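Local coordinates for protein Ispd/ispf bifunctional enzyme (PDB 1W55) that catalyses two steps of non-mevalonate isoprenoid biosynthesis, transferring a cytidylyl group from CTP to methylerythritol phosphate and later cyclising the phosphorylated product with release of CMP, at residues A[96-106]-A[143-151]; A[254-263]-A[289-300]. One frame throughout, in Å; residues are numbered along the deposited sequence.

Contact 1 of 2, residues A[96-106]-A[143-151]; sequences DVARVLVSKNL and KLIQTPQIS. With C (cytidine-5'-monophosphate), chain D; EDO (1,2-ethanediol), chain F.
D96, the last residue of strand 91-96, lies nearest T147, with 6.6 Å between their CA atoms; from there 96-106 leaves through a type I turn, D96 to R99, and runs past the cis peptide between T147 and P148 that links strands 142-145 and 149-152. T147 CB meets R99 CD at 3.4 Å, the two side chains crossing at about a right angle. R99, extended from CG to NE, lays one guanidinium face over the backbone of Q146 and T147, with Q146 CA 3.7 Å above its centre. NE forms a salt bridge to D96 OD2 (2.9 Å), approaching on the anti side, 28° out of the carboxylate plane. D96 and V97 form part of the CMP pocket of the cytidylyltransferase domain, which belongs to the GT-A clan, and R76 forms a salt bridge with D96 OD1. An ethanediol, probably from the crystallisation liquor, links D96 OD2, R99 NH2 and I145 O, its O1 receiving NH2 at 3.1 Å in the guanidinium plane. R99 NH2 also forms a salt bridge with D128 of the second subunit. Farther along, the methyls of V102 meet the CD corner of P148, V102 CG1 to P148 CD 3.7 Å, and L106 CD2 approaches the same CD at 4.2 Å.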
loop_
_atom_site.group_PDB
_atom_site.type_symbol
_atom_site.label_atom_id
_atom_site.label_comp_id
_atom_site.label_asym_id
_atom_site.label_seq_id
_atom_site.Cartn_x
_atom_site.Cartn_y
_atom_site.Cartn_z
ATOM N N ASP A 96 -5.947 -25.059 -20.724
ATOM C CA ASP A 96 -7.263 -24.718 -20.180
ATOM C C ASP A 96 -7.369 -23.196 -20.006
ATOM O O ASP A 96 -6.473 -22.599 -19.423
ATOM C CB ASP A 96 -7.439 -25.372 -18.805
ATOM C CG ASP A 96 -7.109 -26.875 -18.797
ATOM O OD1 ASP A 96 -7.320 -27.574 -19.812
ATOM O OD2 ASP A 96 -6.651 -27.448 -17.791
ATOM N N VAL A 97 -8.445 -22.558 -20.478
ATOM C CA VAL A 97 -8.609 -21.112 -20.202
ATOM C C VAL A 97 -8.761 -20.843 -18.724
ATOM O O VAL A 97 -8.439 -19.754 -18.261
ATOM C CB VAL A 97 -9.827 -20.408 -20.899
ATOM C CG1 VAL A 97 -9.514 -20.023 -22.307
ATOM C CG2 VAL A 97 -11.116 -21.204 -20.783
ATOM N N ALA A 98 -9.263 -21.826 -17.985
ATOM C CA ALA A 98 -9.503 -21.658 -16.557
ATOM C C ALA A 98 -8.210 -21.607 -15.741
ATOM O O ALA A 98 -8.245 -21.299 -14.553
ATOM C CB ALA A 98 -10.450 -22.736 -16.030
ATOM N N ARG A 99 -7.080 -21.891 -16.388
ATOM C CA ARG A 99 -5.752 -21.636 -15.815
ATOM C C ARG A 99 -5.276 -20.256 -16.278
ATOM O O ARG A 99 -4.587 -20.114 -17.299
ATOM C CB ARG A 99 -4.759 -22.726 -16.231
ATOM C CG ARG A 99 -5.112 -24.083 -15.675
ATOM C CD ARG A 99 -4.171 -25.184 -16.120
ATOM N NE ARG A 99 -4.675 -26.524 -15.836
ATOM C CZ ARG A 99 -4.588 -27.136 -14.654
ATOM N NH1 ARG A 99 -4.002 -26.541 -13.622
ATOM N NH2 ARG A 99 -5.075 -28.363 -14.508
ATOM N N VAL A 100 -5.659 -19.240 -15.516
ATOM C CA VAL A 100 -5.637 -17.867 -16.014
ATOM C C VAL A 100 -4.292 -17.165 -15.900
ATOM O O VAL A 100 -3.891 -16.467 -16.824
ATOM C CB VAL A 100 -6.751 -17.008 -15.361
ATOM C CG1 VAL A 100 -6.863 -15.686 -16.061
ATOM C CG2 VAL A 100 -8.071 -17.721 -15.445
ATOM N N LEU A 101 -3.596 -17.371 -14.787
ATOM C CA LEU A 101 -2.403 -16.590 -14.463
ATOM C C LEU A 101 -1.070 -17.299 -14.729
ATOM O O LEU A 101 -0.078 -17.041 -14.033
ATOM C CB LEU A 101 -2.449 -16.154 -12.997
ATOM C CG LEU A 101 -3.575 -15.218 -12.527
ATOM C CD1 LEU A 101 -3.453 -14.975 -11.022
ATOM C CD2 LEU A 101 -3.579 -13.901 -13.290
ATOM N N VAL A 102 -1.047 -18.176 -15.726
ATOM C CA VAL A 102 0.174 -18.882 -16.113
ATOM C C VAL A 102 1.288 -17.871 -16.372
ATOM O O VAL A 102 1.112 -16.938 -17.157
ATOM C CB VAL A 102 -0.042 -19.756 -17.377
ATOM C CG1 VAL A 102 1.280 -20.317 -17.857
ATOM C CG2 VAL A 102 -1.034 -20.893 -17.092
ATOM N N SER A 103 2.421 -18.061 -15.697
ATOM C CA SER A 103 3.554 -17.131 -15.763
ATOM C C SER A 103 4.455 -17.365 -16.972
ATOM O O SER A 103 4.526 -18.478 -17.506
ATOM C CB SER A 103 4.394 -17.237 -14.487
ATOM O OG SER A 103 5.320 -18.307 -14.597
ATOM N N LYS A 104 5.153 -16.310 -17.381
ATOM C CA LYS A 104 6.153 -16.379 -18.451
ATOM C C LYS A 104 7.276 -17.352 -18.091
ATOM O O LYS A 104 7.864 -18.021 -18.957
ATOM C CB LYS A 104 6.724 -14.979 -18.709
ATOM C CG LYS A 104 7.873 -14.914 -19.707
ATOM C CD LYS A 104 7.478 -15.435 -21.074
ATOM C CE LYS A 104 8.606 -15.228 -22.064
ATOM N NZ LYS A 104 8.054 -14.699 -23.337
ATOM N N ASN A 105 7.553 -17.412 -16.797
ATOM C CA ASN A 105 8.546 -18.299 -16.223
ATOM C C ASN A 105 8.251 -19.767 -16.531
ATOM O O ASN A 105 9.113 -20.477 -17.057
ATOM C CB ASN A 105 8.571 -18.069 -14.716
ATOM C CG ASN A 105 9.793 -18.637 -14.062
ATOM O OD1 ASN A 105 9.829 -19.817 -13.715
ATOM N ND2 ASN A 105 10.801 -17.790 -13.856
ATOM N N LEU A 106 7.038 -20.218 -16.201
ATOM C CA LEU A 106 6.635 -21.596 -16.481
ATOM C C LEU A 106 6.694 -21.870 -17.972
ATOM O O LEU A 106 7.144 -22.933 -18.383
ATOM C CB LEU A 106 5.235 -21.909 -15.934
ATOM C CG LEU A 106 4.614 -23.264 -16.291
ATOM C CD1 LEU A 106 5.466 -24.423 -15.757
ATOM C CD2 LEU A 106 3.186 -23.359 -15.752
ATOM N N LYS A 143 1.415 -37.370 -8.804
ATOM C CA LYS A 143 1.645 -36.124 -9.547
ATOM C C LYS A 143 0.310 -35.434 -9.831
ATOM O O LYS A 143 -0.626 -36.078 -10.319
ATOM C CB LYS A 143 2.323 -36.405 -10.891
ATOM C CG LYS A 143 3.819 -36.508 -10.840
ATOM C CD LYS A 143 4.413 -36.510 -12.242
ATOM C CE LYS A 143 5.852 -37.002 -12.228
ATOM N NZ LYS A 143 5.970 -38.454 -11.886
ATOM N N LEU A 144 0.224 -34.136 -9.541
ATOM C CA LEU A 144 -0.897 -33.324 -10.020
ATOM C C LEU A 144 -0.439 -32.617 -11.280
ATOM O O LEU A 144 0.552 -31.878 -11.261
ATOM C CB LEU A 144 -1.375 -32.311 -8.975
ATOM C CG LEU A 144 -1.800 -32.850 -7.604
ATOM C CD1 LEU A 144 -2.229 -31.702 -6.699
ATOM C CD2 LEU A 144 -2.894 -33.922 -7.676
ATOM N N ILE A 145 -1.139 -32.869 -12.384
ATOM C CA ILE A 145 -0.733 -32.335 -13.668
ATOM C C ILE A 145 -1.427 -31.001 -13.962
ATOM O O ILE A 145 -2.585 -30.776 -13.595
ATOM C CB ILE A 145 -0.983 -33.362 -14.813
ATOM C CG1 ILE A 145 -0.335 -34.721 -14.503
ATOM C CG2 ILE A 145 -0.481 -32.824 -16.129
ATOM C CD1 ILE A 145 1.210 -34.708 -14.398
ATOM N N GLN A 146 -0.697 -30.126 -14.634
ATOM C CA GLN A 146 -1.202 -28.815 -14.981
ATOM C C GLN A 146 -1.027 -28.623 -16.483
ATOM O O GLN A 146 -0.586 -29.528 -17.202
ATOM C CB GLN A 146 -0.447 -27.721 -14.206
ATOM C CG GLN A 146 -0.598 -27.763 -12.677
ATOM C CD GLN A 146 0.054 -26.554 -11.996
ATOM O OE1 GLN A 146 1.204 -26.209 -12.296
ATOM N NE2 GLN A 146 -0.686 -25.900 -11.097
ATOM N N THR A 147 -1.334 -27.413 -16.916
ATOM C CA THR A 147 -1.353 -26.985 -18.306
ATOM C C THR A 147 -0.671 -25.585 -18.197
ATOM O O THR A 147 -0.676 -25.031 -17.087
ATOM C CB THR A 147 -2.871 -26.957 -18.675
ATOM O OG1 THR A 147 -3.216 -28.041 -19.555
ATOM C CG2 THR A 147 -3.304 -25.739 -19.350
ATOM N N PRO A 148 -0.059 -24.995 -19.241
ATOM C CA PRO A 148 0.016 -25.494 -20.624
ATOM C C PRO A 148 0.845 -26.760 -20.826
ATOM O O PRO A 148 1.728 -27.077 -20.028
ATOM C CB PRO A 148 0.693 -24.342 -21.394
ATOM C CG PRO A 148 0.704 -23.149 -20.464
ATOM C CD PRO A 148 0.645 -23.710 -19.080
ATOM N N GLN A 149 0.534 -27.484 -21.897
ATOM C CA GLN A 149 1.254 -28.699 -22.241
ATOM C C GLN A 149 1.663 -28.555 -23.703
ATOM O O GLN A 149 0.871 -28.099 -24.525
ATOM C CB GLN A 149 0.365 -29.930 -22.035
ATOM C CG GLN A 149 -0.099 -30.150 -20.589
ATOM C CD GLN A 149 -0.939 -31.413 -20.384
ATOM O OE1 GLN A 149 -1.912 -31.650 -21.102
ATOM N NE2 GLN A 149 -0.581 -32.208 -19.377
ATOM N N ILE A 150 2.906 -28.901 -24.022
ATOM C CA ILE A 150 3.370 -28.849 -25.405
ATOM C C ILE A 150 3.543 -30.266 -25.933
ATOM O O ILE A 150 4.168 -31.114 -25.278
ATOM C CB ILE A 150 4.712 -28.078 -25.536
ATOM C CG1 ILE A 150 4.615 -26.689 -24.926
ATOM C CG2 ILE A 150 5.116 -27.950 -26.999
ATOM C CD1 ILE A 150 5.982 -26.039 -24.700
ATOM N N SER A 151 3.013 -30.506 -27.127
ATOM C CA SER A 151 3.080 -31.820 -27.743
ATOM C C SER A 151 3.489 -31.679 -29.194
ATOM O O SER A 151 3.297 -30.620 -29.807
ATOM C CB SER A 151 1.717 -32.521 -27.673
ATOM O OG SER A 151 1.294 -32.688 -26.338
HETATM O OP3 C D . -11.381 -29.374 -16.124
HETATM P P C D . -12.159 -29.839 -17.331
HETATM O OP1 C D . -13.651 -29.726 -17.143
HETATM O OP2 C D . -11.671 -31.136 -17.935
HETATM O "O5'" C D . -11.894 -28.702 -18.443
HETATM C "C5'" C D . -10.590 -28.396 -18.912
HETATM C "C4'" C D . -10.669 -27.370 -20.044
HETATM O "O4'" C D . -11.225 -27.944 -21.233
HETATM C "C3'" C D . -11.532 -26.175 -19.691
HETATM O "O3'" C D . -10.809 -25.018 -20.068
HETATM C "C2'" C D . -12.777 -26.317 -20.541
HETATM O "O2'" C D . -13.332 -25.066 -20.929
HETATM C "C1'" C D . -12.269 -27.109 -21.735
HETATM N N1 C D . -13.334 -27.934 -22.302
HETATM C C2 C D . -13.592 -27.839 -23.680
HETATM O O2 C D . -12.912 -27.060 -24.402
HETATM N N3 C D . -14.575 -28.598 -24.205
HETATM C C4 C D . -15.320 -29.429 -23.427
HETATM N N4 C D . -16.311 -30.175 -23.983
HETATM C C5 C D . -15.077 -29.530 -22.062
HETATM C C6 C D . -14.059 -28.758 -21.515
HETATM C C1 EDO F . -5.815 -30.877 -17.391
HETATM O O1 EDO F . -6.636 -29.962 -16.681
HETATM C C2 EDO F . -4.543 -31.130 -16.612
HETATM O O2 EDO F . -4.876 -31.449 -15.281
#

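Contact 2 of 2, residues A[254-263]-A[289-300]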
loop_
_atom_site.group_PDB
_atom_site.type_symbol
_atom_site.label_atom_id
_atom_site.label_comp_id
_atom_site.label_asym_id
_atom_site.label_seq_id
_atom_site.Cartn_x
_atom_site.Cartn_y
_atom_site.Cartn_z
ATOM N N THR A 254 -37.663 -6.214 -20.577
ATOM C CA THR A 254 -36.865 -7.282 -21.172
ATOM C C THR A 254 -35.935 -6.730 -22.263
ATOM O O THR A 254 -34.754 -7.048 -22.295
ATOM C CB THR A 254 -37.808 -8.341 -21.759
ATOM O OG1 THR A 254 -38.653 -8.888 -20.709
ATOM C CG2 THR A 254 -37.009 -9.515 -22.297
ATOM N N ASP A 255 -36.473 -5.894 -23.150
ATOM C CA ASP A 255 -35.661 -5.270 -24.191
ATOM C C ASP A 255 -34.503 -4.439 -23.611
ATOM O O ASP A 255 -33.395 -4.500 -24.118
ATOM C CB ASP A 255 -36.535 -4.414 -25.104
ATOM C CG ASP A 255 -36.897 -5.124 -26.403
ATOM O OD1 ASP A 255 -36.612 -6.334 -26.516
ATOM O OD2 ASP A 255 -37.471 -4.553 -27.364
ATOM N N ALA A 256 -34.753 -3.688 -22.542
ATOM C CA ALA A 256 -33.713 -2.841 -21.954
ATOM C C ALA A 256 -32.573 -3.664 -21.376
ATOM O O ALA A 256 -31.403 -3.337 -21.573
ATOM C CB ALA A 256 -34.298 -1.885 -20.899
ATOM N N ILE A 257 -32.923 -4.745 -20.684
ATOM C CA ILE A 257 -31.950 -5.641 -20.055
ATOM C C ILE A 257 -31.101 -6.392 -21.079
ATOM O O ILE A 257 -29.880 -6.484 -20.937
ATOM C CB ILE A 257 -32.680 -6.634 -19.096
ATOM C CG1 ILE A 257 -33.207 -5.878 -17.865
ATOM C CG2 ILE A 257 -31.724 -7.750 -18.648
ATOM C CD1 ILE A 257 -34.253 -6.625 -17.039
ATOM N N LEU A 258 -31.740 -6.919 -22.119
ATOM C CA LEU A 258 -31.018 -7.567 -23.205
ATOM C C LEU A 258 -30.155 -6.561 -23.957
ATOM O O LEU A 258 -29.028 -6.881 -24.362
ATOM C CB LEU A 258 -31.989 -8.226 -24.187
ATOM C CG LEU A 258 -32.817 -9.406 -23.672
ATOM C CD1 LEU A 258 -33.923 -9.723 -24.674
ATOM C CD2 LEU A 258 -31.956 -10.644 -23.384
ATOM N N GLY A 259 -30.685 -5.348 -24.139
ATOM C CA GLY A 259 -29.995 -4.314 -24.893
ATOM C C GLY A 259 -28.712 -3.875 -24.227
ATOM O O GLY A 259 -27.687 -3.741 -24.889
ATOM N N ALA A 260 -28.760 -3.682 -22.903
ATOM C CA ALA A 260 -27.585 -3.271 -22.142
ATOM C C ALA A 260 -26.490 -4.341 -22.184
ATOM O O ALA A 260 -25.306 -4.024 -22.127
ATOM C CB ALA A 260 -27.972 -2.929 -20.690
ATOM N N ALA A 261 -26.903 -5.600 -22.316
ATOM C CA ALA A 261 -25.988 -6.741 -22.352
ATOM C C ALA A 261 -25.539 -7.098 -23.760
ATOM O O ALA A 261 -24.760 -8.023 -23.939
ATOM C CB ALA A 261 -26.646 -7.967 -21.682
ATOM N N GLY A 262 -26.049 -6.382 -24.757
ATOM C CA GLY A 262 -25.723 -6.653 -26.144
ATOM C C GLY A 262 -26.342 -7.929 -26.693
ATOM O O GLY A 262 -25.803 -8.511 -27.624
ATOM N N LEU A 263 -27.497 -8.332 -26.161
ATOM C CA LEU A 263 -28.093 -9.631 -26.472
ATOM C C LEU A 263 -29.338 -9.566 -27.357
ATOM O O LEU A 263 -30.180 -10.472 -27.317
ATOM C CB LEU A 263 -28.427 -10.365 -25.170
ATOM C CG LEU A 263 -27.601 -11.562 -24.668
ATOM C CD1 LEU A 263 -26.153 -11.538 -25.131
ATOM C CD2 LEU A 263 -27.701 -11.707 -23.121
ATOM N N ALA A 289 -34.666 -13.934 -19.455
ATOM C CA ALA A 289 -33.811 -13.009 -20.197
ATOM C C ALA A 289 -32.676 -12.466 -19.300
ATOM O O ALA A 289 -31.528 -12.384 -19.723
ATOM C CB ALA A 289 -34.636 -11.871 -20.764
ATOM N N TYR A 290 -33.011 -12.095 -18.065
ATOM C CA TYR A 290 -32.011 -11.673 -17.089
ATOM C C TYR A 290 -31.021 -12.797 -16.745
ATOM O O TYR A 290 -29.828 -12.533 -16.545
ATOM C CB TYR A 290 -32.670 -11.118 -15.820
ATOM C CG TYR A 290 -31.686 -10.478 -14.858
ATOM C CD1 TYR A 290 -30.654 -9.649 -15.326
ATOM C CD2 TYR A 290 -31.775 -10.713 -13.485
ATOM C CE1 TYR A 290 -29.737 -9.082 -14.451
ATOM C CE2 TYR A 290 -30.867 -10.132 -12.594
ATOM C CZ TYR A 290 -29.853 -9.319 -13.089
ATOM O OH TYR A 290 -28.951 -8.746 -12.228
ATOM N N ASP A 291 -31.506 -14.041 -16.684
ATOM C CA ASP A 291 -30.616 -15.196 -16.523
ATOM C C ASP A 291 -29.557 -15.238 -17.622
ATOM O O ASP A 291 -28.391 -15.514 -17.344
ATOM C CB ASP A 291 -31.391 -16.521 -16.538
ATOM C CG ASP A 291 -32.100 -16.817 -15.221
ATOM O OD1 ASP A 291 -31.755 -16.196 -14.182
ATOM O OD2 ASP A 291 -33.025 -17.672 -15.145
ATOM N N LYS A 292 -29.961 -14.990 -18.867
ATOM C CA LYS A 292 -29.006 -14.938 -19.982
ATOM C C LYS A 292 -27.921 -13.882 -19.766
ATOM O O LYS A 292 -26.753 -14.110 -20.067
ATOM C CB LYS A 292 -29.713 -14.673 -21.317
ATOM C CG LYS A 292 -30.610 -15.799 -21.784
ATOM C CD LYS A 292 -29.811 -17.047 -22.168
ATOM C CE LYS A 292 -30.701 -18.294 -22.103
ATOM N NZ LYS A 292 -30.291 -19.371 -23.054
ATOM N N VAL A 293 -28.330 -12.740 -19.223
ATOM C CA VAL A 293 -27.454 -11.597 -18.992
ATOM C C VAL A 293 -26.483 -11.906 -17.857
ATOM O O VAL A 293 -25.312 -11.530 -17.903
ATOM C CB VAL A 293 -28.307 -10.334 -18.691
ATOM C CG1 VAL A 293 -27.486 -9.232 -18.082
ATOM C CG2 VAL A 293 -29.028 -9.866 -19.959
ATOM N N ARG A 294 -26.968 -12.605 -16.843
ATOM C CA ARG A 294 -26.118 -13.014 -15.730
ATOM C C ARG A 294 -25.079 -14.070 -16.143
ATOM O O ARG A 294 -23.977 -14.102 -15.601
ATOM C CB ARG A 294 -26.975 -13.530 -14.587
ATOM C CG ARG A 294 -27.805 -12.467 -13.904
ATOM C CD ARG A 294 -28.760 -13.031 -12.873
ATOM N NE ARG A 294 -28.080 -13.358 -11.622
ATOM C CZ ARG A 294 -28.484 -14.286 -10.754
ATOM N NH1 ARG A 294 -29.576 -15.015 -10.985
ATOM N NH2 ARG A 294 -27.786 -14.488 -9.648
ATOM N N GLU A 295 -25.441 -14.928 -17.098
ATOM C CA GLU A 295 -24.539 -15.968 -17.610
ATOM C C GLU A 295 -23.276 -15.371 -18.226
ATOM O O GLU A 295 -22.194 -15.926 -18.079
ATOM C CB GLU A 295 -25.249 -16.852 -18.644
ATOM C CG GLU A 295 -26.115 -17.939 -18.020
ATOM C CD GLU A 295 -26.979 -18.681 -19.033
ATOM O OE1 GLU A 295 -26.814 -18.466 -20.265
ATOM O OE2 GLU A 295 -27.826 -19.489 -18.590
ATOM N N ILE A 296 -23.425 -14.234 -18.905
ATOM C CA ILE A 296 -22.282 -13.538 -19.506
ATOM C C ILE A 296 -21.634 -12.466 -18.607
ATOM O O ILE A 296 -20.833 -11.665 -19.074
ATOM C CB ILE A 296 -22.610 -13.002 -20.914
ATOM C CG1 ILE A 296 -23.807 -12.039 -20.887
ATOM C CG2 ILE A 296 -22.862 -14.164 -21.894
ATOM C CD1 ILE A 296 -23.911 -11.188 -22.138
ATOM N N GLY A 297 -21.947 -12.473 -17.316
ATOM C CA GLY A 297 -21.151 -11.716 -16.365
ATOM C C GLY A 297 -21.656 -10.351 -15.923
ATOM O O GLY A 297 -20.904 -9.583 -15.304
ATOM N N PHE A 298 -22.918 -10.061 -16.207
ATOM C CA PHE A 298 -23.503 -8.766 -15.895
ATOM C C PHE A 298 -24.455 -8.841 -14.708
ATOM O O PHE A 298 -24.961 -9.916 -14.369
ATOM C CB PHE A 298 -24.271 -8.242 -17.106
ATOM C CG PHE A 298 -23.398 -7.675 -18.180
ATOM C CD1 PHE A 298 -23.220 -8.355 -19.382
ATOM C CD2 PHE A 298 -22.750 -6.464 -17.992
ATOM C CE1 PHE A 298 -22.419 -7.821 -20.367
ATOM C CE2 PHE A 298 -21.955 -5.922 -18.976
ATOM C CZ PHE A 298 -21.779 -6.588 -20.159
ATOM N N GLU A 299 -24.727 -7.682 -14.116
ATOM C CA GLU A 299 -25.597 -7.564 -12.960
ATOM C C GLU A 299 -26.303 -6.201 -13.029
ATOM O O GLU A 299 -25.683 -5.197 -13.383
ATOM C CB GLU A 299 -24.733 -7.651 -11.699
ATOM C CG GLU A 299 -25.486 -7.605 -10.390
ATOM C CD GLU A 299 -24.574 -7.794 -9.183
ATOM O OE1 GLU A 299 -23.342 -7.982 -9.374
ATOM O OE2 GLU A 299 -25.098 -7.740 -8.045
ATOM N N LEU A 300 -27.589 -6.174 -12.688
ATOM C CA LEU A 300 -28.362 -4.941 -12.697
ATOM C C LEU A 300 -27.998 -3.994 -11.553
ATOM O O LEU A 300 -27.791 -4.422 -10.422
ATOM C CB LEU A 300 -29.866 -5.245 -12.667
ATOM C CG LEU A 300 -30.549 -5.559 -14.009
ATOM C CD1 LEU A 300 -31.882 -6.257 -13.771
ATOM C CD2 LEU A 300 -30.755 -4.309 -14.864
#
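I257 and V293 meet where two nearly parallel helices lie side by side, the axes of 254-260 and 289-295 approaching to 9.3 Å at 13°. The contact is apolar. I257 CG2 and V293 CG2 are 3.7 Å apart, and the V293 torsion (chi1 164°), with CG2 anti to the carbonyl carbon, turns that methyl toward 254-263, where it also presses on A261 CB at 3.5 Å, a tight carbon pair. I257 uses both branches: CG2 touches Y290 CD1, the side chains crossing at about a right angle, while CD1 goes to L300 CD1 at 4.1 Å. A289 CB sits between T254 CG2 (3.7 Å) and L258 CD2. At the C-terminal ends, L263 and I296 reach toward each other tip to tip, CD1 to CD1 3.8 Å, and L263 CD2 lies over K292 CB. The polar bonds do not join the two segments; within 289-300, Y290 OH accepts L300 N at 2.9 Å, nearly straight at 170°, tying helix to strand, and the ring is gripped between L300 CD1 on one face and R294 CD on the other. Schellman motifs with positive-phi glycines, G262 and G297, end both helices, the second turning the chain straight into strand 298-308. L300 and A260 pack on strand 354-365, F298 meets F211 edge-to-face, and helix 266-269 covers T254, L258 and A289, so the helix pair lies against the IspF-domain sheet.

Overall arrangement
The two contacts follow one another along the chain, contact 1 closing before contact 2 opens, and they share no helix, strand or sheet. Their centres are 32 Å apart, with about 13 Å between nearest atoms. Contact 1 belongs to the mixed sheet of the IspD half, at the CMP pocket and the interface with the second subunit; contact 2 joins helices 248-260 and 282-295 to the five-stranded sheet of the IspF half. Each half thus has its own core, consistent with two enzymes fused in one chain. Around contact 2 the halves also meet, as E295 is backbone-bonded to K22 of the IspD half and D291 packs on K20.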